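Long-range contacts in DNA mismatch repair protein MutS (Thermus aquaticus, PDB 1EWQ), which binds mismatched DNA, probably carrying out the recognition step of mismatch repair, and has a weak ATPase activity: residues Leu116-Thr120 and Pro175-Leu179; Arg550-Gly556 and Pro569-Ala575; Ile599-Gln604 and Leu616-Asp620. All blocks are in the same frame, centred on the assembly; numbering follows the deposited sequence.

Contact 1 (Leu116-Thr120 and Pro175-Leu179)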
ATOM      1  N   LEU C 116      21.698  -6.905  -6.261  1.00 33.43           N
ATOM      2  CA  LEU C 116      20.486  -7.432  -5.645  1.00 32.37           C
ATOM      3  C   LEU C 116      19.294  -6.960  -6.447  1.00 31.24           C
ATOM      4  O   LEU C 116      18.965  -5.780  -6.446  1.00 31.17           O
ATOM      5  CB  LEU C 116      20.345  -6.966  -4.196  1.00 32.44           C
ATOM      6  CG  LEU C 116      21.434  -7.398  -3.209  1.00 32.77           C
ATOM      7  CD1 LEU C 116      21.029  -6.978  -1.803  1.00 33.40           C
ATOM      8  CD2 LEU C 116      21.626  -8.890  -3.257  1.00 32.98           C
ATOM      9  N   THR C 117      18.670  -7.890  -7.159  1.00 30.17           N
ATOM     10  CA  THR C 117      17.507  -7.579  -7.962  1.00 29.49           C
ATOM     11  C   THR C 117      16.440  -8.596  -7.581  1.00 28.81           C
ATOM     12  O   THR C 117      16.746  -9.725  -7.245  1.00 28.87           O
ATOM     13  CB  THR C 117      17.835  -7.633  -9.469  1.00 28.99           C
ATOM     14  OG1 THR C 117      17.984  -8.990  -9.897  1.00 28.27           O
ATOM     15  CG2 THR C 117      19.132  -6.862  -9.738  1.00 28.79           C
ATOM     16  N   PRO C 118      15.171  -8.202  -7.639  1.00 28.57           N
ATOM     17  CA  PRO C 118      14.064  -9.090  -7.274  1.00 28.88           C
ATOM     18  C   PRO C 118      14.143 -10.532  -7.764  1.00 28.74           C
ATOM     19  O   PRO C 118      13.894 -11.457  -6.993  1.00 29.03           O
ATOM     20  CB  PRO C 118      12.830  -8.339  -7.784  1.00 28.69           C
ATOM     21  CG  PRO C 118      13.367  -7.537  -8.928  1.00 29.13           C
ATOM     22  CD  PRO C 118      14.688  -7.039  -8.403  1.00 28.66           C
ATOM     23  N   GLY C 119      14.514 -10.731  -9.024  1.00 28.34           N
ATOM     24  CA  GLY C 119      14.583 -12.083  -9.550  1.00 28.49           C
ATOM     25  C   GLY C 119      15.900 -12.843  -9.447  1.00 28.56           C
ATOM     26  O   GLY C 119      16.036 -13.899 -10.053  1.00 28.33           O
ATOM     27  N   THR C 120      16.865 -12.339  -8.685  1.00 28.55           N
ATOM     28  CA  THR C 120      18.149 -13.029  -8.567  1.00 28.32           C
ATOM     29  C   THR C 120      18.633 -13.095  -7.121  1.00 28.35           C
ATOM     30  O   THR C 120      19.817 -13.299  -6.863  1.00 28.55           O
ATOM     31  CB  THR C 120      19.236 -12.312  -9.403  1.00 28.29           C
ATOM     32  OG1 THR C 120      19.458 -11.003  -8.867  1.00 27.51           O
ATOM     33  CG2 THR C 120      18.803 -12.193 -10.866  1.00 28.21           C
ATOM     34  N   PRO C 175       6.812 -14.684 -12.492  1.00 28.29           N
ATOM     35  CA  PRO C 175       8.223 -14.310 -12.361  1.00 27.86           C
ATOM     36  C   PRO C 175       8.334 -13.053 -11.518  1.00 27.95           C
ATOM     37  O   PRO C 175       7.397 -12.267 -11.459  1.00 27.81           O
ATOM     38  CB  PRO C 175       8.646 -14.062 -13.800  1.00 27.82           C
ATOM     39  CG  PRO C 175       7.400 -13.472 -14.390  1.00 28.19           C
ATOM     40  CD  PRO C 175       6.319 -14.389 -13.847  1.00 28.06           C
ATOM     41  N   ALA C 176       9.473 -12.864 -10.868  1.00 27.72           N
ATOM     42  CA  ALA C 176       9.668 -11.686 -10.037  1.00 28.09           C
ATOM     43  C   ALA C 176      10.387 -10.600 -10.831  1.00 28.02           C
ATOM     44  O   ALA C 176      10.362  -9.422 -10.465  1.00 28.20           O
ATOM     45  CB  ALA C 176      10.477 -12.054  -8.783  1.00 28.09           C
ATOM     46  N   GLU C 177      11.016 -11.010 -11.930  1.00 28.00           N
ATOM     47  CA  GLU C 177      11.769 -10.101 -12.784  1.00 27.50           C
ATOM     48  C   GLU C 177      11.807 -10.637 -14.215  1.00 27.25           C
ATOM     49  O   GLU C 177      12.071 -11.816 -14.440  1.00 27.08           O
ATOM     50  CB  GLU C 177      13.186  -9.970 -12.247  1.00 27.53           C
ATOM     51  CG  GLU C 177      13.890  -8.702 -12.640  1.00 27.99           C
ATOM     52  CD  GLU C 177      15.321  -8.678 -12.166  1.00 28.60           C
ATOM     53  OE1 GLU C 177      15.650  -9.395 -11.192  1.00 29.00           O
ATOM     54  OE2 GLU C 177      16.117  -7.928 -12.761  1.00 28.61           O
ATOM     55  N   VAL C 178      11.565  -9.765 -15.183  1.00 27.30           N
ATOM     56  CA  VAL C 178      11.548 -10.182 -16.577  1.00 27.44           C
ATOM     57  C   VAL C 178      12.585  -9.474 -17.462  1.00 27.90           C
ATOM     58  O   VAL C 178      12.763  -8.262 -17.380  1.00 27.75           O
ATOM     59  CB  VAL C 178      10.128  -9.970 -17.174  1.00 27.50           C
ATOM     60  CG1 VAL C 178      10.129 -10.283 -18.667  1.00 27.29           C
ATOM     61  CG2 VAL C 178       9.121 -10.862 -16.455  1.00 26.99           C
ATOM     62  N   LEU C 179      13.261 -10.251 -18.302  1.00 28.06           N
ATOM     63  CA  LEU C 179      14.255  -9.727 -19.236  1.00 28.90           C
ATOM     64  C   LEU C 179      13.671  -9.877 -20.645  1.00 29.24           C
ATOM     65  O   LEU C 179      13.423 -10.997 -21.094  1.00 29.72           O
ATOM     66  CB  LEU C 179      15.558 -10.533 -19.165  1.00 28.32           C
ATOM     67  CG  LEU C 179      16.198 -10.839 -17.812  1.00 28.42           C
ATOM     68  CD1 LEU C 179      17.440 -11.677 -18.042  1.00 27.96           C
ATOM     69  CD2 LEU C 179      16.551  -9.552 -17.078  1.00 28.14           C
TER
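T117 and G119 converge on a single carboxylate oxygen of E177. The hydroxyl OG1 of T117 donates to E177 OE1 over 2.7 Å, on the syn lone pair, while the backbone N of G119 reaches the same OE1 at 2.8 Å on the anti lone pair. Two donors grip one oxygen, and with S203 OG on OE2 they probably hold the carboxylate's rotation. CG trans to its own N (chi1 -156°) and an extended chain carry the carboxylate of E177 out to the turn. The chain crosses the T117 side chain at about a right angle. The 117-120 turn is closed by T120 N bonding to T117 O at 3.0 Å.

Van der Waals contacts lie beside these bonds. The ring of P118 lies across the E177 chain, its CG 3.7 Å from E177 OE1, and its CB rests on A176 O. The methyl of A176 packs on G119 CA at 4.2 Å.

E177 OE2 also bonds weakly to Y227. The contact ties the loop leaving strand 110-116 of the mismatch-recognition domain I to strand 177-180 of domain II, which runs between strands 134-139 and 201-203, with helix 215-232 covering T117 and T120.

Contact 2 (Arg550-Gly556 and Pro569-Ala575)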
ATOM      1  N   ARG C 550     -16.281 -40.465 -18.082  1.00 38.56           N
ATOM      2  CA  ARG C 550     -17.477 -39.814 -17.588  1.00 38.22           C
ATOM      3  C   ARG C 550     -17.145 -38.982 -16.367  1.00 37.25           C
ATOM      4  O   ARG C 550     -16.300 -39.364 -15.553  1.00 36.91           O
ATOM      5  CB  ARG C 550     -18.527 -40.860 -17.203  1.00 39.32           C
ATOM      6  CG  ARG C 550     -19.378 -41.312 -18.353  1.00 41.47           C
ATOM      7  CD  ARG C 550     -19.993 -42.686 -18.110  1.00 42.95           C
ATOM      8  NE  ARG C 550     -20.947 -43.026 -19.166  1.00 44.48           N
ATOM      9  CZ  ARG C 550     -20.728 -42.857 -20.471  1.00 45.23           C
ATOM     10  NH1 ARG C 550     -19.576 -42.348 -20.905  1.00 45.44           N
ATOM     11  NH2 ARG C 550     -21.675 -43.191 -21.347  1.00 45.80           N
ATOM     12  N   LEU C 551     -17.789 -37.830 -16.252  1.00 35.95           N
ATOM     13  CA  LEU C 551     -17.592 -37.012 -15.078  1.00 34.77           C
ATOM     14  C   LEU C 551     -18.812 -37.342 -14.236  1.00 34.26           C
ATOM     15  O   LEU C 551     -19.947 -37.149 -14.669  1.00 33.52           O
ATOM     16  CB  LEU C 551     -17.563 -35.521 -15.430  1.00 34.42           C
ATOM     17  CG  LEU C 551     -17.403 -34.559 -14.243  1.00 34.38           C
ATOM     18  CD1 LEU C 551     -16.751 -33.261 -14.711  1.00 34.07           C
ATOM     19  CD2 LEU C 551     -18.758 -34.293 -13.602  1.00 33.63           C
ATOM     20  N   GLN C 552     -18.575 -37.891 -13.053  1.00 33.63           N
ATOM     21  CA  GLN C 552     -19.664 -38.230 -12.149  1.00 33.44           C
ATOM     22  C   GLN C 552     -19.258 -37.843 -10.750  1.00 32.51           C
ATOM     23  O   GLN C 552     -18.460 -38.524 -10.098  1.00 32.43           O
ATOM     24  CB  GLN C 552     -19.999 -39.720 -12.220  1.00 34.25           C
ATOM     25  CG  GLN C 552     -20.532 -40.134 -13.577  1.00 36.26           C
ATOM     26  CD  GLN C 552     -21.021 -41.573 -13.623  1.00 37.50           C
ATOM     27  OE1 GLN C 552     -21.994 -41.938 -12.949  1.00 38.83           O
ATOM     28  NE2 GLN C 552     -20.352 -42.398 -14.420  1.00 37.69           N
ATOM     29  N   ILE C 553     -19.808 -36.725 -10.298  1.00 31.70           N
ATOM     30  CA  ILE C 553     -19.500 -36.202  -8.982  1.00 30.88           C
ATOM     31  C   ILE C 553     -20.729 -36.233  -8.085  1.00 30.59           C
ATOM     32  O   ILE C 553     -21.773 -35.678  -8.430  1.00 30.51           O
ATOM     33  CB  ILE C 553     -18.998 -34.737  -9.076  1.00 30.35           C
ATOM     34  CG1 ILE C 553     -17.783 -34.655 -10.008  1.00 30.24           C
ATOM     35  CG2 ILE C 553     -18.646 -34.220  -7.693  1.00 30.03           C
ATOM     36  CD1 ILE C 553     -17.230 -33.241 -10.183  1.00 29.27           C
ATOM     37  N   ARG C 554     -20.602 -36.887  -6.938  1.00 30.09           N
ATOM     38  CA  ARG C 554     -21.696 -36.947  -5.985  1.00 29.96           C
ATOM     39  C   ARG C 554     -21.345 -36.060  -4.797  1.00 29.13           C
ATOM     40  O   ARG C 554     -20.288 -36.214  -4.190  1.00 29.00           O
ATOM     41  CB  ARG C 554     -21.933 -38.384  -5.496  1.00 30.91           C
ATOM     42  CG  ARG C 554     -23.206 -38.531  -4.634  1.00 32.42           C
ATOM     43  CD  ARG C 554     -23.515 -39.987  -4.238  1.00 33.63           C
ATOM     44  NE  ARG C 554     -22.649 -40.491  -3.168  1.00 34.94           N
ATOM     45  CZ  ARG C 554     -21.803 -41.506  -3.311  1.00 35.71           C
ATOM     46  NH1 ARG C 554     -21.709 -42.125  -4.481  1.00 36.38           N
ATOM     47  NH2 ARG C 554     -21.054 -41.908  -2.289  1.00 36.21           N
ATOM     48  N   ALA C 555     -22.232 -35.121  -4.485  1.00 28.00           N
ATOM     49  CA  ALA C 555     -22.041 -34.218  -3.360  1.00 27.26           C
ATOM     50  C   ALA C 555     -20.723 -33.454  -3.378  1.00 26.76           C
ATOM     51  O   ALA C 555     -19.992 -33.447  -2.384  1.00 26.23           O
ATOM     52  CB  ALA C 555     -22.176 -34.994  -2.036  1.00 27.12           C
ATOM     53  N   GLY C 556     -20.428 -32.803  -4.501  1.00 26.18           N
ATOM     54  CA  GLY C 556     -19.208 -32.027  -4.596  1.00 25.43           C
ATOM     55  C   GLY C 556     -19.400 -30.659  -3.967  1.00 24.99           C
ATOM     56  O   GLY C 556     -20.527 -30.178  -3.847  1.00 25.02           O
ATOM     57  N   PRO C 569     -23.698 -29.217  -0.830  1.00 32.66           N
ATOM     58  CA  PRO C 569     -23.093 -30.073  -1.854  1.00 31.78           C
ATOM     59  C   PRO C 569     -24.014 -30.256  -3.066  1.00 31.02           C
ATOM     60  O   PRO C 569     -25.222 -30.066  -2.967  1.00 30.71           O
ATOM     61  CB  PRO C 569     -22.847 -31.387  -1.104  1.00 32.26           C
ATOM     62  CG  PRO C 569     -22.683 -30.945   0.336  1.00 32.61           C
ATOM     63  CD  PRO C 569     -23.806 -29.930   0.453  1.00 32.45           C
ATOM     64  N   ASN C 570     -23.436 -30.615  -4.207  1.00 30.24           N
ATOM     65  CA  ASN C 570     -24.214 -30.824  -5.422  1.00 29.51           C
ATOM     66  C   ASN C 570     -23.619 -31.894  -6.298  1.00 29.08           C
ATOM     67  O   ASN C 570     -22.418 -32.139  -6.273  1.00 28.98           O
ATOM     68  CB  ASN C 570     -24.335 -29.529  -6.222  1.00 29.40           C
ATOM     69  CG  ASN C 570     -25.550 -28.728  -5.837  1.00 29.62           C
ATOM     70  OD1 ASN C 570     -26.680 -29.190  -5.988  1.00 29.47           O
ATOM     71  ND2 ASN C 570     -25.329 -27.521  -5.339  1.00 29.46           N
ATOM     72  N   ASP C 571     -24.479 -32.534  -7.076  1.00 29.14           N
ATOM     73  CA  ASP C 571     -24.043 -33.586  -7.974  1.00 29.26           C
ATOM     74  C   ASP C 571     -23.858 -33.015  -9.365  1.00 29.34           C
ATOM     75  O   ASP C 571     -24.241 -31.877  -9.647  1.00 28.88           O
ATOM     76  CB  ASP C 571     -25.085 -34.712  -8.060  1.00 29.27           C
ATOM     77  CG  ASP C 571     -25.447 -35.293  -6.705  1.00 29.17           C
ATOM     78  OD1 ASP C 571     -24.634 -35.185  -5.768  1.00 28.97           O
ATOM     79  OD2 ASP C 571     -26.549 -35.876  -6.591  1.00 29.46           O
ATOM     80  N   LEU C 572     -23.272 -33.832 -10.226  1.00 29.46           N
ATOM     81  CA  LEU C 572     -23.051 -33.470 -11.606  1.00 30.24           C
ATOM     82  C   LEU C 572     -22.603 -34.681 -12.394  1.00 30.68           C
ATOM     83  O   LEU C 572     -21.718 -35.421 -11.962  1.00 30.78           O
ATOM     84  CB  LEU C 572     -21.987 -32.368 -11.735  1.00 29.91           C
ATOM     85  CG  LEU C 572     -21.692 -31.988 -13.191  1.00 29.62           C
ATOM     86  CD1 LEU C 572     -22.957 -31.464 -13.840  1.00 28.91           C
ATOM     87  CD2 LEU C 572     -20.580 -30.955 -13.250  1.00 29.26           C
ATOM     88  N   GLU C 573     -23.250 -34.886 -13.534  1.00 31.31           N
ATOM     89  CA  GLU C 573     -22.909 -35.955 -14.462  1.00 32.32           C
ATOM     90  C   GLU C 573     -22.724 -35.262 -15.798  1.00 32.59           C
ATOM     91  O   GLU C 573     -23.569 -34.461 -16.201  1.00 32.43           O
ATOM     92  CB  GLU C 573     -24.020 -36.988 -14.576  1.00 33.19           C
ATOM     93  CG  GLU C 573     -24.038 -37.990 -13.460  1.00 34.49           C
ATOM     94  CD  GLU C 573     -24.634 -39.306 -13.901  1.00 35.42           C
ATOM     95  OE1 GLU C 573     -24.066 -39.934 -14.822  1.00 36.20           O
ATOM     96  OE2 GLU C 573     -25.664 -39.716 -13.332  1.00 35.92           O
HETATM   97  N   MSE C 574     -21.619 -35.571 -16.469  1.00 32.98           N
HETATM   98  CA  MSE C 574     -21.271 -34.959 -17.749  1.00 33.89           C
HETATM   99  C   MSE C 574     -20.421 -35.881 -18.602  1.00 33.76           C
HETATM  100  O   MSE C 574     -19.491 -36.526 -18.106  1.00 34.09           O
HETATM  101  CB  MSE C 574     -20.449 -33.693 -17.531  1.00 35.32           C
HETATM  102  CG  MSE C 574     -21.216 -32.445 -17.239  1.00 36.95           C
HETATM  103 SE   MSE C 574     -20.049 -30.986 -17.681  1.00 41.30          SE
HETATM  104  CE  MSE C 574     -20.311 -30.963 -19.568  1.00 39.13           C
ATOM    105  N   ALA C 575     -20.700 -35.904 -19.898  1.00 33.16           N
ATOM    106  CA  ALA C 575     -19.940 -36.750 -20.809  1.00 32.59           C
ATOM    107  C   ALA C 575     -19.866 -36.066 -22.161  1.00 32.04           C
ATOM    108  O   ALA C 575     -20.659 -36.362 -23.051  1.00 32.00           O
ATOM    109  CB  ALA C 575     -20.618 -38.110 -20.942  1.00 32.58           C
TER
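The amide of Q552 and the carboxylate of E573 lie nearly parallel, 15° apart and offset one above the other, over one face of the strand pair. Their OE1 atoms are 3.4 Å apart, two acceptors that cannot bond to each other; the two chains cross obliquely, Q552 CG lying 3.8 Å from E573 OE1. Further along, the carboxylate of D571 stands steeply to the guanidinium of R554, at 80°. The two chains run alongside each other, with R554 CG 3.8 Å from D571 OD1, but the guanidinium passes on to salt bridges with E612 and E613. D571 OD1 instead takes the N-H of A555, at 2.7 Å and met nearly end-on to its C-O bond. At the other end, R550 CG touches A575 CB.

Strands 551-556 and 570-574 are antiparallel neighbours, 570-574 forming an outer strand of a four-stranded mixed sheet in the ATPase part of the protein. L551 with M574 and I553 with L572 are hydrogen-bonded pairs; I553 N to L572 O is nearly straight at 176°. A beta bulge at R554 and A555 then shifts the register by one, so that G556 pairs with N570 (G556 N to N570 O, 2.7 Å). D571 OD1 accepts from the amide that the bulge turns out of the ladder.

On the opposite face, L551 CD2 meets L572 CG at 3.8 Å, placed there because both leucines carry CG trans to N, and L551 CB touches CB of selenomethionine M574 at 4.0 Å. I553 and L572 pack on helix 589-603, while the amide of N570 bonds to the backbones of H726 and V728.

Contact 3 (Ile599-Gln604 and Leu616-Asp620)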
ATOM      1  N   ILE C 599     -12.421 -29.313  -8.491  1.00 20.04           N
ATOM      2  CA  ILE C 599     -12.363 -30.746  -8.215  1.00 20.28           C
ATOM      3  C   ILE C 599     -11.484 -31.425  -9.269  1.00 20.84           C
ATOM      4  O   ILE C 599     -10.639 -32.265  -8.939  1.00 20.44           O
ATOM      5  CB  ILE C 599     -13.783 -31.365  -8.229  1.00 20.37           C
ATOM      6  CG1 ILE C 599     -14.552 -30.891  -6.988  1.00 20.23           C
ATOM      7  CG2 ILE C 599     -13.701 -32.888  -8.291  1.00 19.76           C
ATOM      8  CD1 ILE C 599     -16.034 -31.221  -7.039  1.00 20.60           C
ATOM      9  N   ALA C 600     -11.688 -31.045 -10.532  1.00 21.08           N
ATOM     10  CA  ALA C 600     -10.915 -31.592 -11.655  1.00 21.72           C
ATOM     11  C   ALA C 600      -9.447 -31.189 -11.511  1.00 22.09           C
ATOM     12  O   ALA C 600      -8.541 -31.990 -11.757  1.00 22.55           O
ATOM     13  CB  ALA C 600     -11.468 -31.066 -12.977  1.00 21.81           C
ATOM     14  N   LEU C 601      -9.218 -29.947 -11.106  1.00 22.57           N
ATOM     15  CA  LEU C 601      -7.857 -29.448 -10.924  1.00 23.02           C
ATOM     16  C   LEU C 601      -7.136 -30.244  -9.847  1.00 23.20           C
ATOM     17  O   LEU C 601      -5.987 -30.655 -10.026  1.00 22.89           O
ATOM     18  CB  LEU C 601      -7.885 -27.974 -10.534  1.00 23.03           C
ATOM     19  CG  LEU C 601      -6.557 -27.280 -10.203  1.00 23.66           C
ATOM     20  CD1 LEU C 601      -5.465 -27.679 -11.187  1.00 23.26           C
ATOM     21  CD2 LEU C 601      -6.785 -25.770 -10.233  1.00 23.54           C
ATOM     22  N   LEU C 602      -7.821 -30.461  -8.725  1.00 23.36           N
ATOM     23  CA  LEU C 602      -7.243 -31.205  -7.610  1.00 23.20           C
ATOM     24  C   LEU C 602      -6.937 -32.653  -7.992  1.00 23.17           C
ATOM     25  O   LEU C 602      -5.886 -33.184  -7.648  1.00 23.56           O
ATOM     26  CB  LEU C 602      -8.185 -31.160  -6.398  1.00 23.07           C
ATOM     27  CG  LEU C 602      -8.341 -29.800  -5.704  1.00 23.39           C
ATOM     28  CD1 LEU C 602      -9.424 -29.886  -4.624  1.00 23.11           C
ATOM     29  CD2 LEU C 602      -7.015 -29.385  -5.097  1.00 22.75           C
ATOM     30  N   ALA C 603      -7.854 -33.296  -8.706  1.00 22.62           N
ATOM     31  CA  ALA C 603      -7.624 -34.677  -9.122  1.00 22.13           C
ATOM     32  C   ALA C 603      -6.417 -34.798 -10.054  1.00 21.90           C
ATOM     33  O   ALA C 603      -5.646 -35.760  -9.968  1.00 21.90           O
ATOM     34  CB  ALA C 603      -8.857 -35.228  -9.816  1.00 21.41           C
ATOM     35  N   GLN C 604      -6.244 -33.832 -10.949  1.00 21.32           N
ATOM     36  CA  GLN C 604      -5.129 -33.915 -11.883  1.00 20.98           C
ATOM     37  C   GLN C 604      -3.803 -33.437 -11.318  1.00 20.93           C
ATOM     38  O   GLN C 604      -2.787 -33.316 -12.022  1.00 20.76           O
ATOM     39  CB  GLN C 604      -5.509 -33.227 -13.200  1.00 20.95           C
ATOM     40  CG  GLN C 604      -6.483 -34.139 -13.980  1.00 21.35           C
ATOM     41  CD  GLN C 604      -6.944 -33.585 -15.303  1.00 21.26           C
ATOM     42  OE1 GLN C 604      -8.067 -33.095 -15.414  1.00 21.59           O
ATOM     43  NE2 GLN C 604      -6.083 -33.654 -16.321  1.00 20.69           N
ATOM     44  N   LEU C 616     -13.793 -38.910 -12.678  1.00 29.60           N
ATOM     45  CA  LEU C 616     -13.379 -37.816 -13.541  1.00 29.41           C
ATOM     46  C   LEU C 616     -12.548 -38.180 -14.753  1.00 29.21           C
ATOM     47  O   LEU C 616     -11.769 -39.133 -14.729  1.00 29.77           O
ATOM     48  CB  LEU C 616     -12.579 -36.801 -12.720  1.00 29.27           C
ATOM     49  CG  LEU C 616     -13.273 -36.192 -11.501  1.00 29.91           C
ATOM     50  CD1 LEU C 616     -12.228 -35.603 -10.570  1.00 30.00           C
ATOM     51  CD2 LEU C 616     -14.281 -35.138 -11.947  1.00 29.57           C
ATOM     52  N   PRO C 617     -12.724 -37.429 -15.850  1.00 28.58           N
ATOM     53  CA  PRO C 617     -11.943 -37.695 -17.059  1.00 28.23           C
ATOM     54  C   PRO C 617     -10.646 -36.879 -16.936  1.00 27.82           C
ATOM     55  O   PRO C 617     -10.499 -36.067 -16.013  1.00 27.66           O
ATOM     56  CB  PRO C 617     -12.851 -37.186 -18.177  1.00 28.34           C
ATOM     57  CG  PRO C 617     -13.541 -36.028 -17.539  1.00 28.65           C
ATOM     58  CD  PRO C 617     -13.858 -36.526 -16.134  1.00 28.53           C
ATOM     59  N   LEU C 618      -9.701 -37.100 -17.838  1.00 26.88           N
ATOM     60  CA  LEU C 618      -8.466 -36.340 -17.786  1.00 26.25           C
ATOM     61  C   LEU C 618      -8.588 -35.190 -18.781  1.00 25.86           C
ATOM     62  O   LEU C 618      -8.444 -35.382 -19.990  1.00 26.51           O
ATOM     63  CB  LEU C 618      -7.288 -37.241 -18.123  1.00 26.09           C
ATOM     64  CG  LEU C 618      -7.070 -38.334 -17.081  1.00 25.92           C
ATOM     65  CD1 LEU C 618      -6.155 -39.433 -17.612  1.00 25.65           C
ATOM     66  CD2 LEU C 618      -6.502 -37.684 -15.832  1.00 26.12           C
ATOM     67  N   PHE C 619      -8.895 -33.998 -18.271  1.00 25.11           N
ATOM     68  CA  PHE C 619      -9.052 -32.825 -19.123  1.00 24.04           C
ATOM     69  C   PHE C 619      -7.694 -32.313 -19.614  1.00 23.39           C
ATOM     70  O   PHE C 619      -6.697 -32.403 -18.904  1.00 22.49           O
ATOM     71  CB  PHE C 619      -9.780 -31.705 -18.360  1.00 23.81           C
ATOM     72  CG  PHE C 619     -11.153 -32.093 -17.874  1.00 24.03           C
ATOM     73  CD1 PHE C 619     -11.367 -32.421 -16.540  1.00 23.96           C
ATOM     74  CD2 PHE C 619     -12.233 -32.126 -18.746  1.00 23.60           C
ATOM     75  CE1 PHE C 619     -12.645 -32.773 -16.087  1.00 23.93           C
ATOM     76  CE2 PHE C 619     -13.508 -32.478 -18.295  1.00 23.99           C
ATOM     77  CZ  PHE C 619     -13.711 -32.799 -16.966  1.00 23.34           C
ATOM     78  N   ASP C 620      -7.665 -31.779 -20.834  1.00 23.02           N
ATOM     79  CA  ASP C 620      -6.421 -31.253 -21.387  1.00 23.25           C
ATOM     80  C   ASP C 620      -6.262 -29.778 -21.021  1.00 23.11           C
ATOM     81  O   ASP C 620      -5.197 -29.189 -21.199  1.00 22.95           O
ATOM     82  CB  ASP C 620      -6.377 -31.460 -22.909  1.00 23.16           C
ATOM     83  CG  ASP C 620      -7.380 -30.610 -23.656  1.00 23.63           C
ATOM     84  OD1 ASP C 620      -8.284 -30.021 -23.026  1.00 23.91           O
ATOM     85  OD2 ASP C 620      -7.268 -30.542 -24.898  1.00 24.35           O
TER
HETATM   86  O   HOH W   1     -10.133 -34.363 -13.459  1.00 27.90           O
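Q604 lays its side-chain amide across the backbone of F619 and bonds to it at both ends. NE2 donates to F619 O over 2.9 Å, almost straight at 172°, and the acceptor lies within a few degrees of the amide plane. The return bond, from F619 N to Q604 OE1 at 3.1 Å, is less regular: the donor sits above the carbonyl plane and off the lone pairs. The extended chain (chi2 180°) carries the amide from the helix end out to the loop, and with two bonds its flip is settled. NE2 also bonds to L296 O, so both of its hydrogens find acceptors in the interior. A water 3.1 Å from both Q604 OE1 and P617 O lies between them.

The same OE1 rests at the edge of the F619 ring, close to its plane, with CD1 as its nearest ring atom. A600 CB meets that ring obliquely at CE1, 3.7 Å away, and the ring itself makes an edge-to-face stack with Y690. L618 crosses the Q604 chain at a slant, its CD2 4.0 Å from Q604 CG.

Nearer strand 551-556, L616 drives a single methyl, CD1, against the helix. It sits 3.5 Å from A603 CB, tighter than usual for two carbons, and 3.8 Å from I599 CG2, whose side chain it crosses at about a right angle. L616 also faces L551 and I553 of that strand.

Helix 589-603 is the helix that follows the predicted ATP-binding P-loop, and this contact lies at its far end, away from the nucleotide site. The chain passes there from strand 613-616 of one sheet to strand 621-625 of the other, mixed sheet, where it pairs parallel with 657-662, an arrangement consistent with the ABC-type ATPase domain of MutS proteins.

Overall arrangement
Contacts 2 and 3 both belong to the ATPase region and touch, their centres 12 Å apart: L551 meets P617, L616 and F619, and helix 589-603 packs on strands of contact 2 as well as on the loop of contact 3. Contact 1 stands apart, about 33 Å from contact 3 and 43 Å from contact 2, centre to centre, and joins the first two domains. Contacts 1 and 3 are buried, and in each a polar side chain, E177 or Q604, binds backbone of the partner segment. Contact 2 is half surface: its ladder of backbone bonds divides a polar and charged outer face from a largely apolar one turned to the helix.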